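Local coordinates for protein fructokinase (Vibrio cholerae serotype O1, PDB 5EYN) that catalyses the ATP-dependent phosphorylation of fructose, as a sugar kinase of the PfkB (ribokinase-like) family that also binds metal ions, at residues Q214-G219 and V231-G236; G239-V242 and S247-I250. One frame throughout, in Å; residues are numbered along the deposited sequence.

Interaction 1. Residues Q214-G219 and V231-G236; sequences QSIEEG and VVVTLG. With ADP (adenosine-5'-diphosphate), chain E.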
ATOM      1  N   GLN A 214     -26.144  -8.351  22.717  1.00 21.58           N
ATOM      2  CA  GLN A 214     -26.433  -6.924  22.696  1.00 21.93           C
ATOM      3  C   GLN A 214     -25.960  -6.206  23.950  1.00 21.42           C
ATOM      4  O   GLN A 214     -26.223  -5.015  24.118  1.00 23.39           O
ATOM      5  CB  GLN A 214     -27.938  -6.698  22.510  1.00 23.35           C
ATOM      6  CG  GLN A 214     -28.490  -7.276  21.208  1.00 23.51           C
ATOM      7  CD  GLN A 214     -27.888  -6.631  19.971  1.00 23.04           C
ATOM      8  OE1 GLN A 214     -27.681  -5.423  19.931  1.00 24.18           O
ATOM      9  NE2 GLN A 214     -27.571  -7.445  18.967  1.00 21.42           N
ATOM     10  N   SER A 215     -25.258  -6.921  24.828  1.00 20.41           N
ATOM     11  CA  SER A 215     -24.735  -6.319  26.044  1.00 19.63           C
ATOM     12  C   SER A 215     -23.507  -7.080  26.512  1.00 18.39           C
ATOM     13  O   SER A 215     -23.302  -8.237  26.148  1.00 17.08           O
ATOM     14  CB  SER A 215     -25.786  -6.344  27.146  1.00 21.15           C
ATOM     15  OG  SER A 215     -25.966  -7.660  27.633  1.00 22.66           O
ATOM     16  N   ILE A 216     -22.690  -6.420  27.327  1.00 18.30           N
ATOM     17  CA  ILE A 216     -21.505  -7.049  27.897  1.00 18.51           C
ATOM     18  C   ILE A 216     -21.910  -8.224  28.799  1.00 18.99           C
ATOM     19  O   ILE A 216     -21.310  -9.300  28.746  1.00 18.29           O
ATOM     20  CB  ILE A 216     -20.668  -6.028  28.688  1.00 20.09           C
ATOM     21  CG1 ILE A 216     -20.081  -4.983  27.737  1.00 22.19           C
ATOM     22  CG2 ILE A 216     -19.551  -6.720  29.428  1.00 19.66           C
ATOM     23  CD1 ILE A 216     -19.405  -3.844  28.432  1.00 23.59           C
ATOM     24  N   GLU A 217     -22.944  -8.017  29.609  1.00 19.79           N
ATOM     25  CA  GLU A 217     -23.451  -9.065  30.487  1.00 22.09           C
ATOM     26  C   GLU A 217     -23.770 -10.323  29.684  1.00 20.59           C
ATOM     27  O   GLU A 217     -23.348 -11.423  30.032  1.00 19.80           O
ATOM     28  CB  GLU A 217     -24.706  -8.576  31.211  1.00 26.15           C
ATOM     29  CG  GLU A 217     -25.402  -9.616  32.071  1.00 30.20           C
ATOM     30  CD  GLU A 217     -26.603  -9.041  32.811  1.00 34.03           C
ATOM     31  OE1 GLU A 217     -27.574  -8.615  32.149  1.00 35.82           O
ATOM     32  OE2 GLU A 217     -26.572  -9.000  34.058  1.00 35.92           O
ATOM     33  N   GLU A 218     -24.515 -10.166  28.599  1.00 20.46           N
ATOM     34  CA  GLU A 218     -24.863 -11.312  27.779  1.00 21.07           C
ATOM     35  C   GLU A 218     -23.638 -11.902  27.084  1.00 19.46           C
ATOM     36  O   GLU A 218     -23.515 -13.119  26.961  1.00 18.75           O
ATOM     37  CB  GLU A 218     -25.928 -10.927  26.748  1.00 23.85           C
ATOM     38  CG  GLU A 218     -27.258 -10.508  27.360  1.00 27.88           C
ATOM     39  CD  GLU A 218     -28.011 -11.672  27.971  1.00 32.02           C
ATOM     40  OE1 GLU A 218     -27.638 -12.832  27.691  1.00 33.70           O
ATOM     41  OE2 GLU A 218     -28.972 -11.429  28.737  1.00 34.02           O
ATOM     42  N   GLY A 219     -22.728 -11.048  26.630  1.00 17.87           N
ATOM     43  CA  GLY A 219     -21.507 -11.534  26.016  1.00 17.81           C
ATOM     44  C   GLY A 219     -20.657 -12.350  26.978  1.00 16.29           C
ATOM     45  O   GLY A 219     -20.121 -13.397  26.614  1.00 15.93           O
ATOM     46  N   VAL A 231     -10.610 -12.292  31.547  1.00  8.45           N
ATOM     47  CA  VAL A 231     -11.202 -11.583  30.426  1.00  9.39           C
ATOM     48  C   VAL A 231     -11.244 -10.118  30.808  1.00  8.92           C
ATOM     49  O   VAL A 231     -11.652  -9.754  31.914  1.00  9.82           O
ATOM     50  CB  VAL A 231     -12.633 -12.077  30.114  1.00  9.78           C
ATOM     51  CG1 VAL A 231     -13.319 -11.165  29.123  1.00 11.97           C
ATOM     52  CG2 VAL A 231     -12.605 -13.493  29.566  1.00 11.24           C
ATOM     53  N   VAL A 232     -10.806  -9.271  29.888  1.00  8.70           N
ATOM     54  CA  VAL A 232     -10.890  -7.846  30.082  1.00  9.83           C
ATOM     55  C   VAL A 232     -11.690  -7.288  28.918  1.00 10.09           C
ATOM     56  O   VAL A 232     -11.436  -7.638  27.770  1.00 12.38           O
ATOM     57  CB  VAL A 232      -9.502  -7.220  30.122  1.00 11.83           C
ATOM     58  CG1 VAL A 232      -9.617  -5.719  30.294  1.00 14.54           C
ATOM     59  CG2 VAL A 232      -8.694  -7.828  31.238  1.00 13.50           C
ATOM     60  N   VAL A 233     -12.680  -6.459  29.219  1.00  9.58           N
ATOM     61  CA  VAL A 233     -13.470  -5.806  28.197  1.00 10.30           C
ATOM     62  C   VAL A 233     -13.209  -4.320  28.327  1.00 10.09           C
ATOM     63  O   VAL A 233     -13.554  -3.708  29.348  1.00 11.45           O
ATOM     64  CB  VAL A 233     -14.982  -6.069  28.367  1.00 10.77           C
ATOM     65  CG1 VAL A 233     -15.755  -5.463  27.193  1.00 11.92           C
ATOM     66  CG2 VAL A 233     -15.259  -7.560  28.498  1.00 12.47           C
ATOM     67  N   THR A 234     -12.597  -3.728  27.307  1.00 11.08           N
ATOM     68  CA  THR A 234     -12.321  -2.305  27.358  1.00 11.73           C
ATOM     69  C   THR A 234     -13.583  -1.510  27.063  1.00 12.71           C
ATOM     70  O   THR A 234     -14.421  -1.901  26.240  1.00 13.45           O
ATOM     71  CB  THR A 234     -11.174  -1.906  26.417  1.00 12.42           C
ATOM     72  OG1 THR A 234     -11.488  -2.295  25.080  1.00 13.22           O
ATOM     73  CG2 THR A 234      -9.873  -2.576  26.850  1.00 12.14           C
ATOM     74  N   LEU A 235     -13.685  -0.377  27.745  1.00 13.25           N
ATOM     75  CA  LEU A 235     -14.875   0.448  27.742  1.00 15.29           C
ATOM     76  C   LEU A 235     -14.528   1.885  27.344  1.00 16.20           C
ATOM     77  O   LEU A 235     -15.170   2.821  27.796  1.00 17.15           O
ATOM     78  CB  LEU A 235     -15.486   0.454  29.144  1.00 15.99           C
ATOM     79  CG  LEU A 235     -15.718  -0.911  29.798  1.00 16.50           C
ATOM     80  CD1 LEU A 235     -16.140  -0.724  31.245  1.00 17.84           C
ATOM     81  CD2 LEU A 235     -16.759  -1.685  29.029  1.00 17.32           C
ATOM     82  N   GLY A 236     -13.495   2.072  26.528  1.00 17.54           N
ATOM     83  CA  GLY A 236     -13.054   3.416  26.171  1.00 17.64           C
ATOM     84  C   GLY A 236     -12.731   4.239  27.405  1.00 17.80           C
ATOM     85  O   GLY A 236     -12.047   3.773  28.306  1.00 18.00           O
TER
HETATM   86  PB  ADP E 404      -8.052   1.246  20.358  1.00 25.28           P
HETATM   87  O1B ADP E 404      -6.579   1.028  20.130  1.00 77.26           O
HETATM   88  O2B ADP E 404      -8.859   0.152  19.697  1.00 79.25           O
HETATM   89  O3B ADP E 404      -8.433   2.584  19.775  1.00 66.62           O
HETATM   90  PA  ADP E 404      -9.655   1.794  22.570  1.00110.14           P
HETATM   91  O1A ADP E 404      -9.819   3.163  21.932  1.00 14.05           O
HETATM   92  O2A ADP E 404     -10.796   0.933  22.077  1.00 75.64           O
HETATM   93  O3A ADP E 404      -8.322   1.242  21.928  1.00 82.33           O
HETATM   94  O5' ADP E 404      -9.729   1.837  24.170  1.00 21.35           O
HETATM   95  C5' ADP E 404      -8.946   1.003  24.951  1.00 15.21           C
HETATM   96  C4' ADP E 404      -8.477   1.586  26.264  1.00 12.00           C
HETATM   97  O4' ADP E 404      -7.840   2.824  26.044  1.00 15.31           O
HETATM   98  C3' ADP E 404      -9.527   1.812  27.292  1.00 11.33           C
HETATM   99  O3' ADP E 404      -9.792   0.648  28.014  1.00 14.45           O
HETATM  100  C2' ADP E 404      -8.894   2.844  28.135  1.00 14.79           C
HETATM  101  O2' ADP E 404      -7.935   2.336  28.983  1.00 15.40           O
HETATM  102  C1' ADP E 404      -8.196   3.652  27.116  1.00 16.00           C
HETATM  103  N9  ADP E 404      -8.965   4.748  26.599  1.00 15.56           N
HETATM  104  C8  ADP E 404      -9.576   4.839  25.404  1.00 16.17           C
HETATM  105  N7  ADP E 404     -10.162   6.021  25.280  1.00 18.87           N
HETATM  106  C5  ADP E 404      -9.943   6.726  26.390  1.00 18.95           C
HETATM  107  C6  ADP E 404     -10.281   7.993  26.836  1.00 18.74           C
HETATM  108  N6  ADP E 404     -11.068   8.875  26.033  1.00 20.90           N
HETATM  109  N1  ADP E 404      -9.876   8.387  28.041  1.00 18.18           N
HETATM  110  C2  ADP E 404      -9.132   7.609  28.847  1.00 19.50           C
HETATM  111  N3  ADP E 404      -8.780   6.363  28.451  1.00 17.82           N
HETATM  112  C4  ADP E 404      -9.172   5.922  27.248  1.00 15.83           C
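The helical turn that presents I216 to V233 and L235 is closed by a backbone bond from G219 N to S215 O, 2.9 Å long. S215 is the N-cap of helix 216-222, and its hydroxyl supplies the second tie: E218 N donates to S215 OG over 3.1 Å at a fairly straight 164°. The two bonds hold the first turn, from which I216, the residue straight after the cap, points at the strand. Its CG1 branch lies beside the backbone N and runs on extended (chi2 172°), which carries CD1 out to the strand as the atom that makes the close contacts. That methyl sits 3.5 Å from L235 CD2, tighter than ordinary carbon contact, and 4.2 Å from V233 CG1. V233 aims at the helix from strand 230-234, while L235, just past the strand end, leaves its backbone at an angle and brings only its CD2 tip inward. E204 and L207 of helix 204-211 flank the same cluster, within the beta-alpha-beta connection from strand 199-203 to its parallel neighbour 230-234. T234 turns its side chain the other way, into the nucleotide pocket, where its CB lies 3.3 Å from ADP O3'. G236 O comes equally near C2' of the same ribose, 3.3 Å away. Between helix and strand everything that meets is methyl carbon, whereas the polar bonds stay within the helix turn; the contact probably rests on shape and on burying methyl groups, not on directed bonds.

Interaction 2. Residues G239-V242 and S247-I250; sequences GALV and SQQI. With ADP (adenosine-5'-diphosphate), chain E.
V242 and Q249 are joined through both of their backbone groups. V242 N donates to Q249 O at 2.8 Å, the donor tilted 24° from the carbonyl plane; the return bond, Q249 N to V242 O, is longer at 3.0 Å and more bent, 146° at the hydrogen, but lies in the plane of its carbonyl. V242 O has further company: water 1 donates to it from 2.9 Å and is also hydrogen-bonded to S247 OG, 3.1 Å off, while Q248 CA brings a CA-H...O contact of 3.3 Å. The neighbouring pair, L241 with I250, is the non-hydrogen-bonded one. Its alpha carbons approach to 4.3 Å, and the CA-H of I250 leans on A240 O, that of L241 on Q249 O. This is the antiparallel hairpin of strands 240-244 and 247-251, which ends one side of the large mixed sheet of the alpha/beta fold. Side chains alternate across it. On the L241 and I250 face, L241 swings CG away from its backbone N and beside the carbonyl carbon (chi1 -175°), which lets CD1 meet the amide oxygen of Q248, OE1 at 3.9 Å, the two side chains running slantwise past one another. I216 and L220 of helix 216-222 pack on L241 there, and L220 also touches Q248. On the V242 and Q249 face lies helix 285-302, with I288 and V292 against V242 and L289 against Q249. A240 rests on N296 of that helix, a residue that itself binds ADP. One residue upstream G239, whose positive-phi backbone leaves no room for a CB beside the carbonyl O of the residue before, offers its own O to the ribose: ADP O3' donates to G239 O over 2.8 Å.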
ATOM      1  N   GLY A 239     -12.858   2.880  31.050  1.00 17.06           N
ATOM      2  CA  GLY A 239     -11.852   1.989  31.590  1.00 15.92           C
ATOM      3  C   GLY A 239     -11.984   0.578  31.060  1.00 15.03           C
ATOM      4  O   GLY A 239     -11.930   0.342  29.850  1.00 15.92           O
ATOM      5  N   ALA A 240     -12.142  -0.372  31.975  1.00 13.55           N
ATOM      6  CA  ALA A 240     -12.207  -1.774  31.600  1.00 13.39           C
ATOM      7  C   ALA A 240     -12.971  -2.582  32.629  1.00 13.06           C
ATOM      8  O   ALA A 240     -12.882  -2.328  33.830  1.00 13.55           O
ATOM      9  CB  ALA A 240     -10.820  -2.332  31.443  1.00 14.90           C
ATOM     10  N   LEU A 241     -13.741  -3.546  32.141  1.00 12.44           N
ATOM     11  CA  LEU A 241     -14.381  -4.535  32.983  1.00 12.31           C
ATOM     12  C   LEU A 241     -13.452  -5.728  33.076  1.00 10.98           C
ATOM     13  O   LEU A 241     -12.996  -6.257  32.069  1.00 11.46           O
ATOM     14  CB  LEU A 241     -15.736  -4.932  32.406  1.00 13.16           C
ATOM     15  CG  LEU A 241     -16.542  -5.897  33.287  1.00 15.73           C
ATOM     16  CD1 LEU A 241     -18.010  -5.865  32.931  1.00 19.51           C
ATOM     17  CD2 LEU A 241     -16.053  -7.320  33.161  1.00 16.61           C
ATOM     18  N   VAL A 242     -13.179  -6.153  34.299  1.00 10.53           N
ATOM     19  CA  VAL A 242     -12.263  -7.252  34.561  1.00 11.08           C
ATOM     20  C   VAL A 242     -13.077  -8.431  35.074  1.00 11.15           C
ATOM     21  O   VAL A 242     -13.772  -8.316  36.076  1.00 12.39           O
ATOM     22  CB  VAL A 242     -11.218  -6.843  35.610  1.00 12.52           C
ATOM     23  CG1 VAL A 242     -10.247  -7.975  35.863  1.00 13.49           C
ATOM     24  CG2 VAL A 242     -10.478  -5.579  35.174  1.00 13.17           C
ATOM     25  N   SER A 247     -16.070 -13.265  39.665  1.00 15.02           N
ATOM     26  CA  SER A 247     -15.844 -11.857  39.978  1.00 17.02           C
ATOM     27  C   SER A 247     -15.851 -10.995  38.728  1.00 17.48           C
ATOM     28  O   SER A 247     -15.250 -11.339  37.718  1.00 18.39           O
ATOM     29  CB  SER A 247     -14.516 -11.709  40.724  1.00 19.18           C
ATOM     30  OG  SER A 247     -14.215 -10.357  41.007  1.00 22.69           O
ATOM     31  N   GLN A 248     -16.563  -9.875  38.807  1.00 17.30           N
ATOM     32  CA  GLN A 248     -16.527  -8.844  37.770  1.00 18.21           C
ATOM     33  C   GLN A 248     -16.333  -7.519  38.474  1.00 17.95           C
ATOM     34  O   GLN A 248     -16.949  -7.262  39.507  1.00 18.68           O
ATOM     35  CB  GLN A 248     -17.833  -8.780  36.976  1.00 20.53           C
ATOM     36  CG  GLN A 248     -18.127  -9.980  36.099  1.00 24.61           C
ATOM     37  CD  GLN A 248     -19.385  -9.774  35.277  1.00 28.34           C
ATOM     38  OE1 GLN A 248     -19.809  -8.639  35.051  1.00 30.40           O
ATOM     39  NE2 GLN A 248     -19.989 -10.869  34.827  1.00 30.04           N
ATOM     40  N   GLN A 249     -15.484  -6.679  37.904  1.00 17.08           N
ATOM     41  CA  GLN A 249     -15.183  -5.397  38.484  1.00 18.75           C
ATOM     42  C   GLN A 249     -14.784  -4.411  37.404  1.00 17.24           C
ATOM     43  O   GLN A 249     -13.984  -4.736  36.536  1.00 16.04           O
ATOM     44  CB  GLN A 249     -14.021  -5.586  39.433  1.00 22.94           C
ATOM     45  CG  GLN A 249     -13.667  -4.397  40.220  1.00 26.95           C
ATOM     46  CD  GLN A 249     -12.646  -4.758  41.257  1.00 28.65           C
ATOM     47  OE1 GLN A 249     -12.541  -5.923  41.654  1.00 29.84           O
ATOM     48  NE2 GLN A 249     -11.862  -3.778  41.687  1.00 28.94           N
ATOM     49  N   ILE A 250     -15.347  -3.211  37.459  1.00 17.39           N
ATOM     50  CA  ILE A 250     -14.935  -2.144  36.564  1.00 17.54           C
ATOM     51  C   ILE A 250     -13.763  -1.407  37.176  1.00 17.77           C
ATOM     52  O   ILE A 250     -13.793  -1.022  38.341  1.00 19.43           O
ATOM     53  CB  ILE A 250     -16.070  -1.167  36.266  1.00 19.87           C
ATOM     54  CG1 ILE A 250     -17.177  -1.868  35.479  1.00 23.06           C
ATOM     55  CG2 ILE A 250     -15.532   0.009  35.476  1.00 22.55           C
ATOM     56  CD1 ILE A 250     -18.396  -1.009  35.236  1.00 25.46           C
TER
HETATM   57  PB  ADP E 404      -8.052   1.246  20.358  1.00 25.28           P
HETATM   58  O1B ADP E 404      -6.579   1.028  20.130  1.00 77.26           O
HETATM   59  O2B ADP E 404      -8.859   0.152  19.697  1.00 79.25           O
HETATM   60  O3B ADP E 404      -8.433   2.584  19.775  1.00 66.62           O
HETATM   61  PA  ADP E 404      -9.655   1.794  22.570  1.00110.14           P
HETATM   62  O1A ADP E 404      -9.819   3.163  21.932  1.00 14.05           O
HETATM   63  O2A ADP E 404     -10.796   0.933  22.077  1.00 75.64           O
HETATM   64  O3A ADP E 404      -8.322   1.242  21.928  1.00 82.33           O
HETATM   65  O5' ADP E 404      -9.729   1.837  24.170  1.00 21.35           O
HETATM   66  C5' ADP E 404      -8.946   1.003  24.951  1.00 15.21           C
HETATM   67  C4' ADP E 404      -8.477   1.586  26.264  1.00 12.00           C
HETATM   68  O4' ADP E 404      -7.840   2.824  26.044  1.00 15.31           O
HETATM   69  C3' ADP E 404      -9.527   1.812  27.292  1.00 11.33           C
HETATM   70  O3' ADP E 404      -9.792   0.648  28.014  1.00 14.45           O
HETATM   71  C2' ADP E 404      -8.894   2.844  28.135  1.00 14.79           C
HETATM   72  O2' ADP E 404      -7.935   2.336  28.983  1.00 15.40           O
HETATM   73  C1' ADP E 404      -8.196   3.652  27.116  1.00 16.00           C
HETATM   74  N9  ADP E 404      -8.965   4.748  26.599  1.00 15.56           N
HETATM   75  C8  ADP E 404      -9.576   4.839  25.404  1.00 16.17           C
HETATM   76  N7  ADP E 404     -10.162   6.021  25.280  1.00 18.87           N
HETATM   77  C5  ADP E 404      -9.943   6.726  26.390  1.00 18.95           C
HETATM   78  C6  ADP E 404     -10.281   7.993  26.836  1.00 18.74           C
HETATM   79  N6  ADP E 404     -11.068   8.875  26.033  1.00 20.90           N
HETATM   80  N1  ADP E 404      -9.876   8.387  28.041  1.00 18.18           N
HETATM   81  C2  ADP E 404      -9.132   7.609  28.847  1.00 19.50           C
HETATM   82  N3  ADP E 404      -8.780   6.363  28.451  1.00 17.82           N
HETATM   83  C4  ADP E 404      -9.172   5.922  27.248  1.00 15.83           C
HETATM   84  O   HOH W   1     -12.642  -9.568  38.495  1.00 22.27           O

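How the interactions relate
Interactions 1 and 2 follow one another along the chain, centres 9 Å apart, and meet where strands 230-234 and 240-244 lie side by side in the sheet. L241 N probably donates a hydrogen bond to V233 O, 2.8 Å away, and A240 CB packs 3.8 Å from V232 CG1. I216 serves both, since it touches L241 as well as its partners in interaction 1. The two contacts converge on the ADP ribose from the end of strand 230-234 and the turn leading into strand 240-244: T234 and G236 come from interaction 1, G239 from interaction 2. H108, V256 and N296 hydrogen-bond to ADP as well. The calcium ion and the beryllium trifluoride lie farther off, about 11 Å and about 13 Å from the V233 side chain.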